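F-actin-capping protein subunit alpha (Plasmodium berghei, PDB 7A0H) probably caps the fast-growing barbed ends of actin filaments, blocking subunit exchange there without severing them, and is found here as a homodimer. Local coordinates at residues D111-Y116 with N169-F174; K231-R236 with N259-D264. One frame throughout, in Å; residues are numbered along the deposited sequence. Where two conformers were deposited one is given.

Interaction 1: residues D111-Y116 with N169-F174; sequences DILEKY and NKYNLF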
loop_
_atom_site.group_PDB
_atom_site.type_symbol
_atom_site.label_atom_id
_atom_site.label_comp_id
_atom_site.label_asym_id
_atom_site.label_seq_id
_atom_site.Cartn_x
_atom_site.Cartn_y
_atom_site.Cartn_z
ATOM N N ASP A 111 3.474 21.604 41.009
ATOM C CA ASP A 111 4.905 21.490 41.183
ATOM C C ASP A 111 5.626 21.988 39.913
ATOM O O ASP A 111 5.011 22.367 38.915
ATOM C CB ASP A 111 5.305 20.052 41.486
ATOM C CG ASP A 111 5.122 19.129 40.297
ATOM O OD1 ASP A 111 4.077 19.177 39.602
ATOM O OD2 ASP A 111 6.104 18.412 39.994
ATOM N N ILE A 112 6.955 21.899 39.914
ATOM C CA ILE A 112 7.719 22.601 38.895
ATOM C C ILE A 112 7.585 21.904 37.530
ATOM O O ILE A 112 7.313 22.556 36.513
ATOM C CB ILE A 112 9.156 22.794 39.412
ATOM C CG1 ILE A 112 10.012 23.551 38.421
ATOM C CG2 ILE A 112 9.874 21.528 39.645
ATOM C CD1 ILE A 112 9.679 25.011 38.367
ATOM N N LEU A 113 7.613 20.579 37.498
ATOM C CA LEU A 113 7.377 19.849 36.244
ATOM C C LEU A 113 6.128 20.317 35.515
ATOM O O LEU A 113 6.124 20.539 34.302
ATOM C CB LEU A 113 7.207 18.364 36.553
ATOM C CG LEU A 113 6.922 17.465 35.355
ATOM C CD1 LEU A 113 8.131 17.521 34.399
ATOM C CD2 LEU A 113 6.658 16.088 35.834
ATOM N N GLU A 114 5.035 20.392 36.232
ATOM C CA GLU A 114 3.805 20.869 35.621
ATOM C C GLU A 114 4.000 22.281 35.090
ATOM O O GLU A 114 3.333 22.692 34.144
ATOM C CB GLU A 114 2.648 20.758 36.639
ATOM C CG GLU A 114 1.261 21.297 36.211
ATOM C CD GLU A 114 0.675 20.600 34.977
ATOM O OE1 GLU A 114 1.277 19.587 34.538
ATOM O OE2 GLU A 114 -0.378 21.088 34.471
ATOM N N LYS A 115 4.875 23.062 35.695
ATOM C CA LYS A 115 5.067 24.419 35.190
ATOM C C LYS A 115 5.796 24.381 33.854
ATOM O O LYS A 115 5.416 25.071 32.898
ATOM C CB LYS A 115 5.864 25.221 36.222
ATOM C CG LYS A 115 5.100 25.734 37.438
ATOM C CD LYS A 115 6.030 26.626 38.319
ATOM C CE LYS A 115 5.365 27.080 39.627
ATOM N NZ LYS A 115 6.305 27.032 40.817
ATOM N N TYR A 116 6.755 23.474 33.711
ATOM C CA TYR A 116 7.350 23.263 32.398
ATOM C C TYR A 116 6.304 22.845 31.375
ATOM O O TYR A 116 6.274 23.387 30.261
ATOM C CB TYR A 116 8.427 22.207 32.549
ATOM C CG TYR A 116 9.775 22.718 33.021
ATOM C CD1 TYR A 116 10.704 23.241 32.131
ATOM C CD2 TYR A 116 10.111 22.702 34.350
ATOM C CE1 TYR A 116 11.968 23.687 32.547
ATOM C CE2 TYR A 116 11.343 23.137 34.776
ATOM C CZ TYR A 116 12.258 23.645 33.861
ATOM O OH TYR A 116 13.461 24.073 34.260
ATOM N N ASN A 169 13.731 11.320 39.339
ATOM C CA ASN A 169 14.030 12.748 39.464
ATOM C C ASN A 169 14.480 13.370 38.130
ATOM O O ASN A 169 14.671 14.599 38.070
ATOM C CB ASN A 169 15.062 13.002 40.576
ATOM C CG ASN A 169 15.621 14.412 40.561
ATOM O OD1 ASN A 169 14.891 15.390 40.349
ATOM N ND2 ASN A 169 16.933 14.523 40.764
ATOM N N LYS A 170 14.582 12.587 37.048
ATOM C CA LYS A 170 14.774 13.138 35.708
ATOM C C LYS A 170 13.433 13.397 35.016
ATOM O O LYS A 170 12.547 12.540 35.019
ATOM C CB LYS A 170 15.637 12.204 34.859
ATOM C CG LYS A 170 16.211 12.914 33.661
ATOM C CD LYS A 170 17.565 12.336 33.252
ATOM C CE LYS A 170 18.200 13.124 32.103
ATOM N NZ LYS A 170 18.999 12.227 31.160
ATOM N N TYR A 171 13.285 14.593 34.459
ATOM C CA TYR A 171 12.002 15.014 33.941
ATOM C C TYR A 171 11.857 14.629 32.480
ATOM O O TYR A 171 12.833 14.315 31.806
ATOM C CB TYR A 171 11.741 16.509 34.011
ATOM C CG TYR A 171 11.658 17.122 35.377
ATOM C CD1 TYR A 171 11.286 16.363 36.493
ATOM C CD2 TYR A 171 11.929 18.458 35.552
ATOM C CE1 TYR A 171 11.219 16.930 37.747
ATOM C CE2 TYR A 171 11.871 19.043 36.800
ATOM C CZ TYR A 171 11.509 18.282 37.892
ATOM O OH TYR A 171 11.447 18.879 39.124
ATOM N N ASN A 172 10.614 14.642 32.000
ATOM C CA ASN A 172 10.422 14.260 30.613
ATOM C C ASN A 172 9.218 14.999 30.077
ATOM O O ASN A 172 8.201 15.156 30.762
ATOM C CB ASN A 172 10.249 12.742 30.454
ATOM C CG ASN A 172 10.190 12.344 29.006
ATOM O OD1 ASN A 172 11.221 12.047 28.371
ATOM N ND2 ASN A 172 8.992 12.434 28.426
ATOM N N LEU A 173 9.370 15.544 28.920
ATOM C CA LEU A 173 8.243 16.188 28.289
ATOM C C LEU A 173 8.105 15.657 26.869
ATOM O O LEU A 173 9.090 15.568 26.115
ATOM C CB LEU A 173 8.421 17.684 28.300
ATOM C CG LEU A 173 8.375 18.500 29.589
ATOM C CD1 LEU A 173 9.074 19.858 29.174
ATOM C CD2 LEU A 173 7.012 18.752 30.086
ATOM N N PHE A 174 6.872 15.393 26.505
ATOM C CA PHE A 174 6.535 14.856 25.218
ATOM C C PHE A 174 5.545 15.814 24.631
ATOM O O PHE A 174 4.501 16.068 25.252
ATOM C CB PHE A 174 5.959 13.482 25.347
ATOM C CG PHE A 174 5.675 12.799 24.002
ATOM C CD1 PHE A 174 6.723 12.335 23.241
ATOM C CD2 PHE A 174 4.371 12.638 23.527
ATOM C CE1 PHE A 174 6.505 11.679 22.024
ATOM C CE2 PHE A 174 4.114 11.961 22.293
ATOM C CZ PHE A 174 5.169 11.474 21.559
#

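Interaction 2: residues K231-R236 with N259-D264; sequences KVFEKR and NDVLYD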
loop_
_atom_site.group_PDB
_atom_site.type_symbol
_atom_site.label_atom_id
_atom_site.label_comp_id
_atom_site.label_asym_id
_atom_site.label_seq_id
_atom_site.Cartn_x
_atom_site.Cartn_y
_atom_site.Cartn_z
ATOM N N LYS A 231 10.679 12.014 8.748
ATOM C CA LYS A 231 11.958 12.607 9.093
ATOM C C LYS A 231 12.093 12.632 10.617
ATOM O O LYS A 231 11.135 12.937 11.330
ATOM C CB LYS A 231 12.123 13.985 8.456
ATOM C CG LYS A 231 13.569 14.275 8.316
ATOM C CD LYS A 231 13.759 15.484 7.453
ATOM C CE LYS A 231 15.197 15.726 7.173
ATOM N NZ LYS A 231 15.295 17.093 6.573
ATOM N N VAL A 232 13.244 12.189 11.075
ATOM C CA VAL A 232 13.662 12.128 12.455
ATOM C C VAL A 232 14.718 13.228 12.698
ATOM O O VAL A 232 15.616 13.413 11.876
ATOM C CB VAL A 232 14.265 10.735 12.719
ATOM C CG1 VAL A 232 14.831 10.754 14.114
ATOM C CG2 VAL A 232 13.228 9.672 12.649
ATOM N N PHE A 233 14.664 13.869 13.859
ATOM C CA PHE A 233 15.522 14.987 14.264
ATOM C C PHE A 233 16.078 14.777 15.675
ATOM O O PHE A 233 15.332 14.308 16.567
ATOM C CB PHE A 233 14.727 16.319 14.290
ATOM C CG PHE A 233 14.066 16.666 12.997
ATOM C CD1 PHE A 233 14.769 17.301 11.987
ATOM C CD2 PHE A 233 12.741 16.333 12.764
ATOM C CE1 PHE A 233 14.170 17.590 10.805
ATOM C CE2 PHE A 233 12.146 16.675 11.531
ATOM C CZ PHE A 233 12.837 17.278 10.599
ATOM N N GLU A 234 17.339 15.219 15.898
ATOM C CA GLU A 234 18.001 15.185 17.210
ATOM C C GLU A 234 18.869 16.442 17.402
ATOM O O GLU A 234 19.955 16.549 16.831
ATOM C CB GLU A 234 18.839 13.916 17.368
ATOM C CG GLU A 234 19.608 13.863 18.730
ATOM C CD GLU A 234 20.230 12.497 19.017
ATOM O OE1 GLU A 234 19.746 11.479 18.491
ATOM O OE2 GLU A 234 21.211 12.434 19.770
ATOM N N LYS A 235 18.380 17.394 18.210
ATOM C CA LYS A 235 18.997 18.712 18.326
ATOM C C LYS A 235 19.454 19.011 19.754
ATOM O O LYS A 235 18.717 18.782 20.728
ATOM C CB LYS A 235 17.979 19.817 17.884
ATOM C CG LYS A 235 17.375 19.626 16.455
ATOM C CD LYS A 235 18.449 19.745 15.386
ATOM C CE LYS A 235 17.843 20.003 14.046
ATOM N NZ LYS A 235 18.879 20.040 12.968
ATOM N N ARG A 236 20.639 19.588 19.874
ATOM C CA ARG A 236 21.132 20.174 21.134
ATOM C C ARG A 236 20.668 21.624 21.221
ATOM O O ARG A 236 20.826 22.396 20.276
ATOM C CB ARG A 236 22.661 20.146 21.225
ATOM C CG ARG A 236 23.259 18.763 21.545
ATOM C CD ARG A 236 24.816 18.650 21.471
ATOM N NE ARG A 236 25.287 17.373 22.056
ATOM C CZ ARG A 236 25.800 16.309 21.402
ATOM N NH1 ARG A 236 25.975 16.264 20.079
ATOM N NH2 ARG A 236 26.161 15.249 22.111
ATOM N N ASN A 259 9.648 23.335 9.158
ATOM C CA ASN A 259 10.049 24.033 7.934
ATOM C C ASN A 259 10.951 23.151 7.075
ATOM O O ASN A 259 10.868 23.179 5.857
ATOM C CB ASN A 259 10.845 25.337 8.292
ATOM C CG ASN A 259 9.941 26.533 8.565
ATOM O OD1 ASN A 259 8.884 26.653 7.942
ATOM N ND2 ASN A 259 10.369 27.447 9.495
ATOM N N ASP A 260 11.849 22.391 7.697
ATOM C CA ASP A 260 12.772 21.550 6.923
ATOM C C ASP A 260 12.024 20.427 6.190
ATOM O O ASP A 260 12.398 20.071 5.062
ATOM C CB ASP A 260 13.867 21.048 7.887
ATOM C CG ASP A 260 14.958 20.176 7.202
ATOM O OD1 ASP A 260 15.424 20.481 6.060
ATOM O OD2 ASP A 260 15.390 19.178 7.865
ATOM N N VAL A 261 10.940 19.882 6.784
ATOM C CA VAL A 261 10.146 18.850 6.088
ATOM C C VAL A 261 9.384 19.484 4.927
ATOM O O VAL A 261 9.326 18.942 3.811
ATOM C CB VAL A 261 9.174 18.145 7.076
ATOM C CG1 VAL A 261 8.135 17.282 6.312
ATOM C CG2 VAL A 261 9.922 17.286 8.094
ATOM N N LEU A 262 8.820 20.663 5.167
ATOM C CA LEU A 262 8.151 21.390 4.100
ATOM C C LEU A 262 9.087 21.565 2.939
ATOM O O LEU A 262 8.726 21.343 1.779
ATOM C CB LEU A 262 7.715 22.746 4.607
ATOM C CG LEU A 262 6.770 23.530 3.729
ATOM C CD1 LEU A 262 6.196 24.717 4.488
ATOM C CD2 LEU A 262 7.512 23.997 2.525
ATOM N N TYR A 263 10.316 21.906 3.232
ATOM C CA TYR A 263 11.271 22.085 2.160
ATOM C C TYR A 263 11.526 20.759 1.466
ATOM O O TYR A 263 11.580 20.708 0.242
ATOM C CB TYR A 263 12.552 22.665 2.724
ATOM C CG TYR A 263 13.627 22.702 1.688
ATOM C CD1 TYR A 263 13.835 23.823 0.892
ATOM C CD2 TYR A 263 14.445 21.589 1.497
ATOM C CE1 TYR A 263 14.864 23.833 -0.059
ATOM C CE2 TYR A 263 15.440 21.571 0.555
ATOM C CZ TYR A 263 15.648 22.692 -0.239
ATOM O OH TYR A 263 16.648 22.629 -1.178
ATOM N N ASP A 264 11.700 19.684 2.248
ATOM C CA ASP A 264 11.936 18.364 1.668
ATOM C C ASP A 264 10.822 17.917 0.742
ATOM O O ASP A 264 11.075 17.384 -0.333
ATOM C CB ASP A 264 12.076 17.341 2.778
ATOM C CG ASP A 264 13.390 17.401 3.420
ATOM O OD1 ASP A 264 14.303 17.914 2.751
ATOM O OD2 ASP A 264 13.523 16.872 4.541
#

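Interaction 1: residues D111-Y116 with N169-F174
Leu113 has CG anti to the backbone N (chi1 179°), whereas Tyr171 has CG anti to its own carbonyl carbon (chi1 -64°). Their side chains slide past each other in opposite directions. Leu113 CD1 lies over one face of the phenol, 4.1 Å from the centroid of the Tyr171 ring and 28° off its normal, a CH-pi contact. The methyl sits toward the root of the ring, since Leu113 CD1 is 3.7 Å from Tyr171 CG. At the far end Ile112 crosses the tyrosine at about a right angle, its CG2 branch 4.0 Å from Tyr171 CZ and only 3.1 Å from Tyr171 OH, a tight approach of a methyl to a hydroxyl oxygen. Nearly a helical turn on, and two residues along the strand, Tyr116 CB touches Leu173 CD1 at 4.2 Å, while the Tyr116 ring makes edge-to-face contacts with Phe246 and Phe200. Helix 112-116 and strand 170-174 run in nearly the same direction, with Asp111 at the N-cap just before the first turn. Ala164 of the neighbouring strand 154-167 touches both Leu113 and Leu173, and Ile243 of helix 243-266 touches Ile112 and Tyr116. Between the two segments the contact is mainly apolar, with the phenol oxygen at its edge and without a hydrogen bond or salt bridge, so shape and hydrophobic burial hold the start of this helix on the sheet.

Interaction 2: residues K231-R236 with N259-D264
In the modelled conformer, two aspartates one helical turn apart grip a single lysine: Lys231 NZ forms salt bridges with Asp260 OD2 and Asp264 OD2. The bond from Lys231 NZ to Asp264 OD2 is 2.7 Å, arriving on the syn side and 17° out of the carboxylate plane. The one to Asp260 is modelled as very short, but that aspartate was deposited in two conformers, so its exact length is doubtful. Lys231 reaches the pair with its chain extended from the strand, CG anti to the backbone N (chi1 -155°), and crosses both aspartate side chains at about a right angle. Its positive charge probably eases the repulsion between the two acids. Next to these charges Val261 CG2 rests against both Lys231 CB (4.0 Å) and Phe233 CZ (3.8 Å), meeting the phenyl ring at its edge. Ile213 of strand 206-220 touches both Phe233 and Val261, and Cys257 adds to the packing on Phe233. Val261 also packs on Ile284 of the second subunit. The chain doubles back after strand 223-238: a helix packed along an antiparallel sheet, roughly antiparallel (147°) to the strand before it, as in the central sheet and long helix of capping protein subunits.

Residues 111-174 of interaction 1 all precede those of interaction 2; the contacts are centred about 25 Å apart and stay about 11 Å apart at their nearest atoms. They share one five-stranded antiparallel sheet: interaction 1 on strand 170-183, next to the outermost strand 154-167, and interaction 2 on strand 223-238, outermost at the other side within this chain. Helix 243-266 connects them, since its early residues Ile243 and Phe246 pack against interaction 1 while its later residues give the helical side of interaction 2. Helices 112-131 and 243-266 are thus both fixed to one sheet, and the later part of helix 243-266 also lies against the second subunit, which does not touch interaction 1.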